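Local coordinates for pesticidal crystal protein Cry4Aa (Bacillus thuringiensis, PDB 2C9K) that promotes colloid-osmotic lysis in mosquito larvae by binding to midgut epithelial cells, as an insecticidal pore-forming toxin, at residues N148-L151 with T152-Q156; V240-F243 with P244-D247; K304-T308 with P309-F313; I380-T384 with R385-K389; T211-S214 with N215-G218. All coordinates share one frame; numbering follows the deposited sequence.

Contact 1. Residues N148-L151 with T152-Q156; sequences NLHL and TVLNQ
Thr152 and Asn148 meet one turn apart on helix 140-164, a buried member of the helical bundle that forms the N-terminal domain of this three-domain delta endotoxin. Asn148 O is gripped twice. The routine helical bond from Thr152 N spans 2.8 Å, and the hydroxyl Thr152 OG1 donates to Asn148 O over another 2.8 Å, coming from above the carbonyl plane at 43° out of it. What brings the hydroxyl there is the first torsion of Thr152 (chi1 -51°), which sets OG1 beside its own backbone N and leaves the methyl CG2 on the far side of CB from that nitrogen. The amide of Asn148 crosses this threonine at a slant, with Asn148 OD1 4.0 Å from Thr152 OG1, while Asn148 ND2 is bound to the hydroxyl of Tyr246. Asn155 gives its ND2 to Tyr246 O, so the two asparagines hold Tyr246 by its hydroxyl and by its backbone carbonyl.

His150 and Leu154 meet on another side of the helix. The His150 side chain crosses Leu154 obliquely, near the branch Leu154 CD1, and the ring also meets those of Phe114 and His111 on helix 103-123. Leu151 packs against helix 183-208, and Leu149 against helices 29-37 and 103-123. The segment is thus enclosed by several helices, consistent with the central position in the bundle known for one helix of this family. Farther along, Asn155 N closes the turn on Leu151 O at 2.9 Å, and Asn155 CB lies 3.3 Å from the same Leu151 O.

Contact 2. Residues V240-F243 with P244-D247; sequences VALF and PNYD
The rings of Phe243 and Tyr246 meet at a slant. Phe243 CD2 sits at the edge of the tyrosine ring, in its plane, and is 3.6 Å from Tyr246 CE2, whereas that same CE2 approaches the phenylalanine ring obliquely. One face of the Phe243 ring carries Val240 CA, 3.7 Å above the plane and shifted toward the rim. Three residues apart on a short 3-10 turn and with similar first torsions, CG beside the backbone N (chi1 -76° in Phe243), the two side chains come to lie next to each other.

That turn follows helix 222-240 and is held by two i to i+3 bonds: Asn245 N to Leu242 O and Tyr246 N to Phe243 O, each 2.8 Å. Pro244 has no amide hydrogen to offer Val240 O; its CD lies 3.7 Å from Val240 O instead, where a helical bond would otherwise fall. Asn245 CB lies 3.1 Å from Leu242 O.

The turn leads out of the N-terminal helical domain toward strand 255-256. Phe243 packs against helices 140-164 and 183-208, Tyr246 meets Phe17 edge-to-face, Leu242 rests on helix 5-16, and Asp247 is tied to Tyr183 OH.

Contact 3. Residues K304-T308 with P309-F313; sequences KAQTT and PNNFF
Asn311 pairs its side-chain amide with the backbone of Lys304, closing the loop between the adjacent antiparallel strands 294-303 and 313-322 of the middle, beta-sheet domain. It is probably one of the apex loops that, in this family, are linked to receptor recognition. The tight part lies here. Asn311 OD1 accepts from Lys304 N at 2.9 Å, the donor lying in the carbonyl plane on a lone pair, and Asn311 ND2 gives to Lys304 O, also 2.9 Å, in an almost straight bond of 173°. The amide therefore uses both of its ends on one residue, which fixes its rotation; a weak bond from Phe312 N also reaches OD1.

The lysine side chain passes Asn311 in the opposite direction and then crosses Phe312. A bend at its third torsion (chi3 -69°) lays CE over one face of the Phe312 ring, 3.8 Å from the centroid and 15° off the normal, a CH-pi contact, while the ring also meets Tyr370. Asn310, buried behind, is bound through OD1 to Thr399 N and Tyr400 N, anchoring the loop to its neighbour.

Toward Thr307 and Thr308 the chain is exposed, and Gln306 bridges this side. Its side chain slides past Asn311 in the opposite direction, with Gln306 CG 3.4 Å from Asn311 ND2. Its OE1 takes a weak bond from Lys304 NZ. At the outer end of the loop, Gln306 NE2 donates to Thr308 O over 2.6 Å, from above the carbonyl plane.

Contact 4. Residues I380-T384 with R385-K389; sequences ITNGT and RLLEK
One water joins Thr384 to Arg385 at the tip of a beta hairpin: Arg385 NH1 donates to it over 2.6 Å, and Thr384 OG1 lies 2.7 Å from the same water. The two side chains run side by side in the same direction, and the hydroxyl sits at the edge of the guanidinium, near its plane. Arg385 is extended from CG to NE after a first torsion (chi1 70°) that places CG between the backbone N and carbonyl carbon. One face of its guanidinium covers Leu387 CG, 4.2 Å from the plane and offset toward the rim. The Asn382 side chain crosses the arginine obliquely, its amide plane 76° from that of the guanidinium. Gly383, with a positive phi of 102°, lets the chain turn at a place where a CB would collide with the preceding carbonyl.

Beyond the tip, strands 373-381 and 386-392 pair antiparallel, the latter an edge strand of its four-stranded sheet. Ile380 and Leu387 form a hydrogen-bonded pair, Ile380 N giving to Leu387 O at 3.0 Å and Leu387 N to Ile380 O at 3.2 Å. Their side chains share one face, with Ile380 CB 4.2 Å from Leu387 CB, and Ile380 continues onto Leu348, Ile352 and Ile354. Its CD1 also touches Lys389 CB at 3.9 Å.

Thr381 and Leu386 are the adjoining non-hydrogen-bonded pair. Their side chains take the opposite face and pack on Phe355, and Thr381 OG1 is bound to Tyr427 O. The Leu386 branch CD2 curls back to lie 3.4 Å from Ile380 O.

Contact 5. Residues T211-S214 with N215-G218; sequences TPDS and NLDG
Asp213 O takes two backbone hydrogen bonds, from Leu216 N at 2.8 Å and from Gly218 N at 2.9 Å, the donors arriving from opposite faces of its carbonyl plane. Together with Asp217 N to Ser214 O, also 2.9 Å, the bond from Gly218 makes a Schellman motif. It finishes a single short turn in the loop between helices 183-208 and 222-240 of the N-terminal domain. Asp217 takes the left-handed conformation that this motif needs, and Gly218 follows with a positive phi of 109°.

At the start of the turn the aspartate side chain folds forward in an Asx turn. With Asp213 CG opposite its backbone N (Asp213 chi1 -171°), Asp213 OD1 reaches Asn215 N at 2.7 Å, though the bond is bent and weak. The other oxygen, OD2, is bound to Asn221 ND2, so the carboxylate links the turn to the residues just before helix 222-240. Carboxylate and Asn215 amide cross at 44° between their planes.

Packing is slight and much of the turn lies at the surface. Leu216, the buried residue, crosses Asp213 obliquely and also touches Asn221 and Lys275. Its CG stands 3.8 Å from Asp213 CB.

How the contacts relate
Along the chain the five contacts come in series; none encloses or crosses another. Contact 1 is an internal turn of helix 140-164 and closes no loop. Contact 5 closes the bend between helices 183-208 and 222-240, and contact 2 turns the chain out of the latter. Contacts 1 and 2 touch, their centres 10 Å apart, so the exit from the helical domain is fixed to its buried helix. Contacts 3 and 4 belong to the middle domain: contact 3 links neighbouring strands of one four-stranded sheet, contact 4 those of another, with nearest atoms about 10 Å apart. Contact 5 lies remote, about 23 Å from contact 2 at nearest atoms.

Contact 1. Residues N148-L151 with T152-Q156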
loop_
_atom_site.group_PDB
_atom_site.type_symbol
_atom_site.label_atom_id
_atom_site.label_comp_id
_atom_site.label_asym_id
_atom_site.label_seq_id
_atom_site.Cartn_x
_atom_site.Cartn_y
_atom_site.Cartn_z
ATOM N N ASN A 148 -15.842 -3.547 0.421
ATOM C CA ASN A 148 -15.623 -2.127 0.639
ATOM C C ASN A 148 -16.933 -1.376 0.449
ATOM O O ASN A 148 -17.309 -0.552 1.284
ATOM C CB ASN A 148 -14.549 -1.594 -0.314
ATOM C CG ASN A 148 -14.285 -0.104 -0.128
ATOM O OD1 ASN A 148 -14.569 0.704 -1.014
ATOM N ND2 ASN A 148 -13.741 0.263 1.028
ATOM N N LEU A 149 -17.631 -1.653 -0.646
ATOM C CA LEU A 149 -18.912 -0.996 -0.882
ATOM C C LEU A 149 -19.764 -1.269 0.348
ATOM O O LEU A 149 -20.353 -0.352 0.933
ATOM C CB LEU A 149 -19.602 -1.568 -2.125
ATOM C CG LEU A 149 -18.918 -1.225 -3.445
ATOM C CD1 LEU A 149 -19.560 -1.980 -4.603
ATOM C CD2 LEU A 149 -18.994 0.271 -3.645
ATOM N N HIS A 150 -19.808 -2.536 0.748
ATOM C CA HIS A 150 -20.575 -2.929 1.913
ATOM C C HIS A 150 -20.193 -2.064 3.107
ATOM O O HIS A 150 -21.055 -1.444 3.729
ATOM C CB HIS A 150 -20.331 -4.401 2.246
ATOM C CG HIS A 150 -21.242 -4.930 3.309
ATOM N ND1 HIS A 150 -22.331 -4.224 3.774
ATOM C CD2 HIS A 150 -21.232 -6.096 3.995
ATOM C CE1 HIS A 150 -22.950 -4.927 4.702
ATOM N NE2 HIS A 150 -22.303 -6.067 4.854
ATOM N N LEU A 151 -18.903 -2.010 3.425
ATOM C CA LEU A 151 -18.439 -1.215 4.561
ATOM C C LEU A 151 -18.817 0.265 4.447
ATOM O O LEU A 151 -19.047 0.930 5.463
ATOM C CB LEU A 151 -16.917 -1.345 4.720
ATOM C CG LEU A 151 -16.380 -2.691 5.219
ATOM C CD1 LEU A 151 -14.868 -2.743 5.088
ATOM C CD2 LEU A 151 -16.802 -2.898 6.670
ATOM N N THR A 152 -18.892 0.775 3.217
ATOM C CA THR A 152 -19.215 2.185 2.992
ATOM C C THR A 152 -20.650 2.567 3.337
ATOM O O THR A 152 -20.893 3.638 3.891
ATOM C CB THR A 152 -18.936 2.602 1.539
ATOM O OG1 THR A 152 -17.605 2.215 1.176
ATOM C CG2 THR A 152 -19.052 4.098 1.397
ATOM N N VAL A 153 -21.605 1.707 3.006
ATOM C CA VAL A 153 -22.992 2.013 3.321
ATOM C C VAL A 153 -23.218 1.886 4.820
ATOM O O VAL A 153 -23.978 2.651 5.399
ATOM C CB VAL A 153 -23.974 1.094 2.571
ATOM C CG1 VAL A 153 -25.384 1.310 3.093
ATOM C CG2 VAL A 153 -23.929 1.399 1.079
ATOM N N LEU A 154 -22.560 0.924 5.454
ATOM C CA LEU A 154 -22.709 0.764 6.892
ATOM C C LEU A 154 -22.102 1.973 7.614
ATOM O O LEU A 154 -22.706 2.524 8.533
ATOM C CB LEU A 154 -22.032 -0.525 7.348
ATOM C CG LEU A 154 -22.752 -1.791 6.893
ATOM C CD1 LEU A 154 -21.912 -3.022 7.208
ATOM C CD2 LEU A 154 -24.100 -1.867 7.593
ATOM N N ASN A 155 -20.912 2.386 7.192
ATOM C CA ASN A 155 -20.249 3.537 7.797
ATOM C C ASN A 155 -21.171 4.724 7.623
ATOM O O ASN A 155 -21.304 5.557 8.516
ATOM C CB ASN A 155 -18.895 3.807 7.106
ATOM C CG ASN A 155 -18.248 5.120 7.553
ATOM O OD1 ASN A 155 -18.545 6.187 7.021
ATOM N ND2 ASN A 155 -17.366 5.038 8.540
ATOM N N GLN A 156 -21.822 4.780 6.467
ATOM C CA GLN A 156 -22.739 5.868 6.153
ATOM C C GLN A 156 -23.989 5.786 7.038
ATOM O O GLN A 156 -24.424 6.786 7.612
ATOM C CB GLN A 156 -23.122 5.812 4.670
ATOM C CG GLN A 156 -23.839 7.049 4.167
ATOM C CD GLN A 156 -25.196 7.260 4.832
ATOM O OE1 GLN A 156 -26.166 6.549 4.543
ATOM N NE2 GLN A 156 -25.266 8.234 5.738
#

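Contact 2. Residues V240-F243 with P244-D247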
loop_
_atom_site.group_PDB
_atom_site.type_symbol
_atom_site.label_atom_id
_atom_site.label_comp_id
_atom_site.label_asym_id
_atom_site.label_seq_id
_atom_site.Cartn_x
_atom_site.Cartn_y
_atom_site.Cartn_z
ATOM N N VAL A 240 -7.779 -2.850 2.106
ATOM C CA VAL A 240 -7.970 -3.391 3.445
ATOM C C VAL A 240 -7.319 -2.536 4.539
ATOM O O VAL A 240 -7.801 -2.491 5.671
ATOM C CB VAL A 240 -7.403 -4.825 3.536
ATOM C CG1 VAL A 240 -7.596 -5.393 4.943
ATOM C CG2 VAL A 240 -8.079 -5.708 2.498
ATOM N N ALA A 241 -6.218 -1.866 4.207
ATOM C CA ALA A 241 -5.518 -1.017 5.174
ATOM C C ALA A 241 -6.318 0.237 5.565
ATOM O O ALA A 241 -6.071 0.839 6.610
ATOM C CB ALA A 241 -4.160 -0.614 4.620
ATOM N N LEU A 242 -7.278 0.626 4.732
ATOM C CA LEU A 242 -8.090 1.806 5.018
ATOM C C LEU A 242 -9.404 1.476 5.741
ATOM O O LEU A 242 -10.055 2.369 6.295
ATOM C CB LEU A 242 -8.402 2.549 3.719
ATOM C CG LEU A 242 -7.177 2.894 2.879
ATOM C CD1 LEU A 242 -7.616 3.439 1.520
ATOM C CD2 LEU A 242 -6.319 3.904 3.625
ATOM N N PHE A 243 -9.783 0.198 5.737
ATOM C CA PHE A 243 -11.029 -0.240 6.371
ATOM C C PHE A 243 -11.242 0.269 7.801
ATOM O O PHE A 243 -12.361 0.630 8.186
ATOM C CB PHE A 243 -11.109 -1.768 6.356
ATOM C CG PHE A 243 -11.476 -2.357 5.008
ATOM C CD1 PHE A 243 -11.367 -3.729 4.783
ATOM C CD2 PHE A 243 -11.963 -1.550 3.984
ATOM C CE1 PHE A 243 -11.738 -4.285 3.568
ATOM C CE2 PHE A 243 -12.336 -2.103 2.763
ATOM C CZ PHE A 243 -12.225 -3.471 2.554
ATOM N N PRO A 244 -10.168 0.319 8.605
ATOM C CA PRO A 244 -10.315 0.793 9.982
ATOM C C PRO A 244 -10.833 2.211 10.054
ATOM O O PRO A 244 -11.357 2.629 11.072
ATOM C CB PRO A 244 -8.902 0.665 10.541
ATOM C CG PRO A 244 -8.337 -0.482 9.763
ATOM C CD PRO A 244 -8.796 -0.152 8.365
ATOM N N ASN A 245 -10.674 2.956 8.972
ATOM C CA ASN A 245 -11.141 4.337 8.938
ATOM C C ASN A 245 -12.664 4.360 8.914
ATOM O O ASN A 245 -13.282 5.369 9.253
ATOM C CB ASN A 245 -10.598 5.053 7.700
ATOM C CG ASN A 245 -9.076 5.098 7.663
ATOM O OD1 ASN A 245 -8.488 5.613 6.710
ATOM N ND2 ASN A 245 -8.432 4.562 8.699
ATOM N N TYR A 246 -13.270 3.246 8.510
ATOM C CA TYR A 246 -14.720 3.163 8.455
ATOM C C TYR A 246 -15.311 3.039 9.853
ATOM O O TYR A 246 -16.526 3.126 10.014
ATOM C CB TYR A 246 -15.169 1.970 7.608
ATOM C CG TYR A 246 -14.992 2.149 6.109
ATOM C CD1 TYR A 246 -15.607 3.206 5.429
ATOM C CD2 TYR A 246 -14.216 1.261 5.365
ATOM C CE1 TYR A 246 -15.449 3.375 4.047
ATOM C CE2 TYR A 246 -14.056 1.424 3.986
ATOM C CZ TYR A 246 -14.671 2.482 3.337
ATOM O OH TYR A 246 -14.478 2.659 1.984
ATOM N N ASP A 247 -14.460 2.834 10.860
ATOM C CA ASP A 247 -14.927 2.699 12.240
ATOM C C ASP A 247 -15.317 4.058 12.791
ATOM O O ASP A 247 -14.518 4.734 13.437
ATOM C CB ASP A 247 -13.841 2.072 13.122
ATOM C CG ASP A 247 -14.296 1.859 14.574
ATOM O OD1 ASP A 247 -13.824 0.889 15.211
ATOM O OD2 ASP A 247 -15.107 2.657 15.090
#

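Contact 3. Residues K304-T308 with P309-F313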
loop_
_atom_site.group_PDB
_atom_site.type_symbol
_atom_site.label_atom_id
_atom_site.label_comp_id
_atom_site.label_asym_id
_atom_site.label_seq_id
_atom_site.Cartn_x
_atom_site.Cartn_y
_atom_site.Cartn_z
ATOM N N LYS A 304 30.814 2.596 -18.724
ATOM C CA LYS A 304 32.178 2.193 -19.046
ATOM C C LYS A 304 32.982 3.358 -19.625
ATOM O O LYS A 304 32.434 4.221 -20.317
ATOM C CB LYS A 304 32.163 1.013 -20.027
ATOM C CG LYS A 304 31.705 -0.295 -19.389
ATOM C CD LYS A 304 31.762 -1.467 -20.350
ATOM C CE LYS A 304 30.722 -1.341 -21.444
ATOM N NZ LYS A 304 30.747 -2.538 -22.339
ATOM N N ALA A 305 34.280 3.379 -19.329
ATOM C CA ALA A 305 35.174 4.433 -19.808
ATOM C C ALA A 305 35.202 4.548 -21.329
ATOM O O ALA A 305 35.446 5.628 -21.870
ATOM C CB ALA A 305 36.576 4.194 -19.294
ATOM N N GLN A 306 34.953 3.440 -22.019
ATOM C CA GLN A 306 34.959 3.442 -23.474
ATOM C C GLN A 306 34.100 4.578 -24.014
ATOM O O GLN A 306 33.399 5.257 -23.263
ATOM C CB GLN A 306 34.426 2.113 -24.011
ATOM C CG GLN A 306 32.919 1.945 -23.885
ATOM C CD GLN A 306 32.410 0.655 -24.515
ATOM O OE1 GLN A 306 32.634 -0.440 -23.993
ATOM N NE2 GLN A 306 31.723 0.782 -25.645
ATOM N N THR A 307 34.160 4.777 -25.327
ATOM C CA THR A 307 33.381 5.819 -25.985
ATOM C C THR A 307 32.666 5.211 -27.173
ATOM O O THR A 307 31.693 5.769 -27.675
ATOM C CB THR A 307 34.269 6.949 -26.511
ATOM O OG1 THR A 307 35.104 7.436 -25.452
ATOM C CG2 THR A 307 33.408 8.087 -27.042
ATOM N N THR A 308 33.167 4.067 -27.625
ATOM C CA THR A 308 32.577 3.369 -28.758
ATOM C C THR A 308 31.168 2.927 -28.398
ATOM O O THR A 308 30.862 2.711 -27.225
ATOM C CB THR A 308 33.406 2.138 -29.131
ATOM O OG1 THR A 308 33.599 1.327 -27.965
ATOM C CG2 THR A 308 34.760 2.558 -29.686
ATOM N N PRO A 309 30.289 2.784 -29.403
ATOM C CA PRO A 309 28.903 2.367 -29.178
ATOM C C PRO A 309 28.753 1.129 -28.297
ATOM O O PRO A 309 29.731 0.431 -28.000
ATOM C CB PRO A 309 28.381 2.139 -30.594
ATOM C CG PRO A 309 29.133 3.171 -31.388
ATOM C CD PRO A 309 30.539 3.004 -30.839
ATOM N N ASN A 310 27.515 0.872 -27.882
ATOM C CA ASN A 310 27.189 -0.273 -27.040
ATOM C C ASN A 310 27.688 -0.174 -25.609
ATOM O O ASN A 310 28.121 -1.170 -25.023
ATOM C CB ASN A 310 27.716 -1.556 -27.673
ATOM C CG ASN A 310 27.032 -1.870 -28.970
ATOM O OD1 ASN A 310 25.804 -1.950 -29.028
ATOM N ND2 ASN A 310 27.815 -2.051 -30.028
ATOM N N ASN A 311 27.642 1.029 -25.048
ATOM C CA ASN A 311 28.062 1.207 -23.668
ATOM C C ASN A 311 26.811 0.881 -22.851
ATOM O O ASN A 311 25.690 0.891 -23.370
ATOM C CB ASN A 311 28.497 2.655 -23.404
ATOM C CG ASN A 311 29.455 2.780 -22.216
ATOM O OD1 ASN A 311 29.331 2.069 -21.215
ATOM N ND2 ASN A 311 30.410 3.699 -22.324
ATOM N N PHE A 312 27.007 0.558 -21.583
ATOM C CA PHE A 312 25.890 0.257 -20.719
ATOM C C PHE A 312 26.304 0.547 -19.293
ATOM O O PHE A 312 27.481 0.800 -19.017
ATOM C CB PHE A 312 25.443 -1.204 -20.891
ATOM C CG PHE A 312 26.529 -2.216 -20.667
ATOM C CD1 PHE A 312 27.073 -2.414 -19.403
ATOM C CD2 PHE A 312 26.999 -2.987 -21.724
ATOM C CE1 PHE A 312 28.069 -3.364 -19.191
ATOM C CE2 PHE A 312 27.991 -3.937 -21.522
ATOM C CZ PHE A 312 28.527 -4.125 -20.250
ATOM N N PHE A 313 25.337 0.536 -18.384
ATOM C CA PHE A 313 25.656 0.812 -17.003
ATOM C C PHE A 313 26.180 -0.427 -16.309
ATOM O O PHE A 313 25.498 -1.437 -16.145
ATOM C CB PHE A 313 24.445 1.409 -16.292
ATOM C CG PHE A 313 24.088 2.782 -16.787
ATOM C CD1 PHE A 313 22.837 3.038 -17.338
ATOM C CD2 PHE A 313 25.023 3.814 -16.734
ATOM C CE1 PHE A 313 22.520 4.301 -17.832
ATOM C CE2 PHE A 313 24.720 5.080 -17.223
ATOM C CZ PHE A 313 23.466 5.327 -17.775
#

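Contact 4. Residues I380-T384 with R385-K389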
loop_
_atom_site.group_PDB
_atom_site.type_symbol
_atom_site.label_atom_id
_atom_site.label_comp_id
_atom_site.label_asym_id
_atom_site.label_seq_id
_atom_site.Cartn_x
_atom_site.Cartn_y
_atom_site.Cartn_z
ATOM N N ILE A 380 9.513 12.536 -14.392
ATOM C CA ILE A 380 9.494 13.215 -13.104
ATOM C C ILE A 380 8.322 14.178 -12.940
ATOM O O ILE A 380 7.738 14.641 -13.922
ATOM C CB ILE A 380 10.823 13.984 -12.942
ATOM C CG1 ILE A 380 11.975 12.975 -12.880
ATOM C CG2 ILE A 380 10.784 14.895 -11.733
ATOM C CD1 ILE A 380 13.359 13.575 -12.937
ATOM N N THR A 381 7.970 14.460 -11.692
ATOM C CA THR A 381 6.893 15.392 -11.407
ATOM C C THR A 381 7.333 16.324 -10.283
ATOM O O THR A 381 7.969 15.888 -9.318
ATOM C CB THR A 381 5.586 14.656 -10.987
ATOM O OG1 THR A 381 4.534 15.614 -10.821
ATOM C CG2 THR A 381 5.779 13.884 -9.677
ATOM N N ASN A 382 7.018 17.608 -10.411
ATOM C CA ASN A 382 7.388 18.565 -9.376
ATOM C C ASN A 382 6.152 19.216 -8.783
ATOM O O ASN A 382 6.250 20.127 -7.971
ATOM C CB ASN A 382 8.323 19.643 -9.932
ATOM C CG ASN A 382 7.633 20.584 -10.906
ATOM O OD1 ASN A 382 8.274 21.460 -11.481
ATOM N ND2 ASN A 382 6.326 20.411 -11.095
ATOM N N GLY A 383 4.984 18.752 -9.206
ATOM C CA GLY A 383 3.755 19.309 -8.687
ATOM C C GLY A 383 3.069 20.289 -9.616
ATOM O O GLY A 383 1.858 20.481 -9.500
ATOM N N THR A 384 3.811 20.914 -10.529
ATOM C CA THR A 384 3.190 21.870 -11.446
ATOM C C THR A 384 3.353 21.496 -12.916
ATOM O O THR A 384 2.615 21.986 -13.772
ATOM C CB THR A 384 3.730 23.319 -11.236
ATOM O OG1 THR A 384 4.973 23.490 -11.928
ATOM C CG2 THR A 384 3.947 23.591 -9.756
ATOM N N ARG A 385 4.316 20.632 -13.214
ATOM C CA ARG A 385 4.525 20.223 -14.596
ATOM C C ARG A 385 5.335 18.942 -14.749
ATOM O O ARG A 385 5.938 18.451 -13.797
ATOM C CB ARG A 385 5.200 21.347 -15.389
ATOM C CG ARG A 385 6.649 21.608 -15.025
ATOM C CD ARG A 385 7.295 22.526 -16.064
ATOM N NE ARG A 385 8.741 22.660 -15.889
ATOM C CZ ARG A 385 9.326 23.203 -14.822
ATOM N NH1 ARG A 385 8.591 23.672 -13.815
ATOM N NH2 ARG A 385 10.652 23.276 -14.762
ATOM N N LEU A 386 5.336 18.410 -15.966
ATOM C CA LEU A 386 6.069 17.190 -16.285
ATOM C C LEU A 386 7.503 17.537 -16.686
ATOM O O LEU A 386 7.725 18.378 -17.551
ATOM C CB LEU A 386 5.348 16.446 -17.421
ATOM C CG LEU A 386 5.920 15.180 -18.059
ATOM C CD1 LEU A 386 7.093 15.547 -18.927
ATOM C CD2 LEU A 386 6.319 14.180 -16.993
ATOM N N LEU A 387 8.470 16.898 -16.038
ATOM C CA LEU A 387 9.880 17.124 -16.328
ATOM C C LEU A 387 10.497 15.812 -16.790
ATOM O O LEU A 387 10.480 14.832 -16.056
ATOM C CB LEU A 387 10.626 17.585 -15.079
ATOM C CG LEU A 387 10.164 18.822 -14.311
ATOM C CD1 LEU A 387 11.138 19.091 -13.165
ATOM C CD2 LEU A 387 10.090 20.010 -15.248
ATOM N N GLU A 388 11.041 15.790 -17.999
ATOM C CA GLU A 388 11.668 14.583 -18.518
ATOM C C GLU A 388 13.171 14.692 -18.394
ATOM O O GLU A 388 13.763 15.665 -18.831
ATOM C CB GLU A 388 11.280 14.358 -19.981
ATOM C CG GLU A 388 9.801 14.064 -20.162
ATOM C CD GLU A 388 9.410 13.795 -21.604
ATOM O OE1 GLU A 388 10.023 12.896 -22.228
ATOM O OE2 GLU A 388 8.483 14.476 -22.103
ATOM N N LYS A 389 13.784 13.697 -17.770
ATOM C CA LYS A 389 15.225 13.684 -17.599
ATOM C C LYS A 389 15.758 12.415 -18.229
ATOM O O LYS A 389 15.025 11.446 -18.398
ATOM C CB LYS A 389 15.587 13.738 -16.119
ATOM C CG LYS A 389 16.269 15.024 -15.714
ATOM C CD LYS A 389 15.429 16.240 -16.082
ATOM C CE LYS A 389 16.119 17.537 -15.676
ATOM N NZ LYS A 389 16.356 17.606 -14.202
HETATM O O HOH W 1 6.165 24.559 -14.059
#

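Contact 5. Residues T211-S214 with N215-G218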
loop_
_atom_site.group_PDB
_atom_site.type_symbol
_atom_site.label_atom_id
_atom_site.label_comp_id
_atom_site.label_asym_id
_atom_site.label_seq_id
_atom_site.Cartn_x
_atom_site.Cartn_y
_atom_site.Cartn_z
ATOM N N THR A 211 3.812 -24.277 -5.570
ATOM C CA THR A 211 3.695 -24.901 -6.884
ATOM C C THR A 211 4.937 -24.865 -7.776
ATOM O O THR A 211 5.354 -23.799 -8.219
ATOM C CB THR A 211 2.555 -24.248 -7.666
ATOM O OG1 THR A 211 1.324 -24.441 -6.955
ATOM C CG2 THR A 211 2.457 -24.835 -9.064
ATOM N N PRO A 212 5.533 -26.034 -8.065
ATOM C CA PRO A 212 6.720 -26.066 -8.922
ATOM C C PRO A 212 6.304 -25.509 -10.276
ATOM O O PRO A 212 5.171 -25.714 -10.710
ATOM C CB PRO A 212 7.049 -27.552 -9.012
ATOM C CG PRO A 212 6.524 -28.101 -7.742
ATOM C CD PRO A 212 5.203 -27.387 -7.592
ATOM N N ASP A 213 7.208 -24.807 -10.944
ATOM C CA ASP A 213 6.886 -24.238 -12.237
ATOM C C ASP A 213 7.543 -25.100 -13.300
ATOM O O ASP A 213 8.765 -25.185 -13.370
ATOM C CB ASP A 213 7.406 -22.801 -12.323
ATOM C CG ASP A 213 6.919 -22.077 -13.561
ATOM O OD1 ASP A 213 6.874 -22.721 -14.639
ATOM O OD2 ASP A 213 6.595 -20.868 -13.454
ATOM N N SER A 214 6.727 -25.747 -14.120
ATOM C CA SER A 214 7.239 -26.604 -15.183
ATOM C C SER A 214 8.269 -25.845 -15.993
ATOM O O SER A 214 9.325 -26.383 -16.311
ATOM C CB SER A 214 6.101 -27.046 -16.099
ATOM O OG SER A 214 5.041 -27.613 -15.349
ATOM N N ASN A 215 7.954 -24.591 -16.313
ATOM C CA ASN A 215 8.850 -23.739 -17.095
ATOM C C ASN A 215 10.224 -23.574 -16.453
ATOM O O ASN A 215 11.227 -23.421 -17.152
ATOM C CB ASN A 215 8.241 -22.349 -17.290
ATOM C CG ASN A 215 6.962 -22.381 -18.079
ATOM O OD1 ASN A 215 6.238 -21.387 -18.147
ATOM N ND2 ASN A 215 6.673 -23.524 -18.687
ATOM N N LEU A 216 10.262 -23.590 -15.123
ATOM C CA LEU A 216 11.513 -23.434 -14.391
ATOM C C LEU A 216 12.113 -24.783 -14.000
ATOM O O LEU A 216 13.033 -24.857 -13.185
ATOM C CB LEU A 216 11.269 -22.590 -13.143
ATOM C CG LEU A 216 10.663 -21.210 -13.388
ATOM C CD1 LEU A 216 10.549 -20.480 -12.072
ATOM C CD2 LEU A 216 11.535 -20.422 -14.359
ATOM N N ASP A 217 11.587 -25.842 -14.602
ATOM C CA ASP A 217 12.027 -27.203 -14.336
ATOM C C ASP A 217 11.774 -27.624 -12.901
ATOM O O ASP A 217 12.513 -28.430 -12.339
ATOM C CB ASP A 217 13.501 -27.373 -14.699
ATOM C CG ASP A 217 13.703 -27.544 -16.193
ATOM O OD1 ASP A 217 13.114 -28.488 -16.775
ATOM O OD2 ASP A 217 14.438 -26.736 -16.792
ATOM N N GLY A 218 10.717 -27.067 -12.320
ATOM C CA GLY A 218 10.339 -27.409 -10.964
ATOM C C GLY A 218 10.553 -26.351 -9.899
ATOM O O GLY A 218 9.934 -26.408 -8.836
#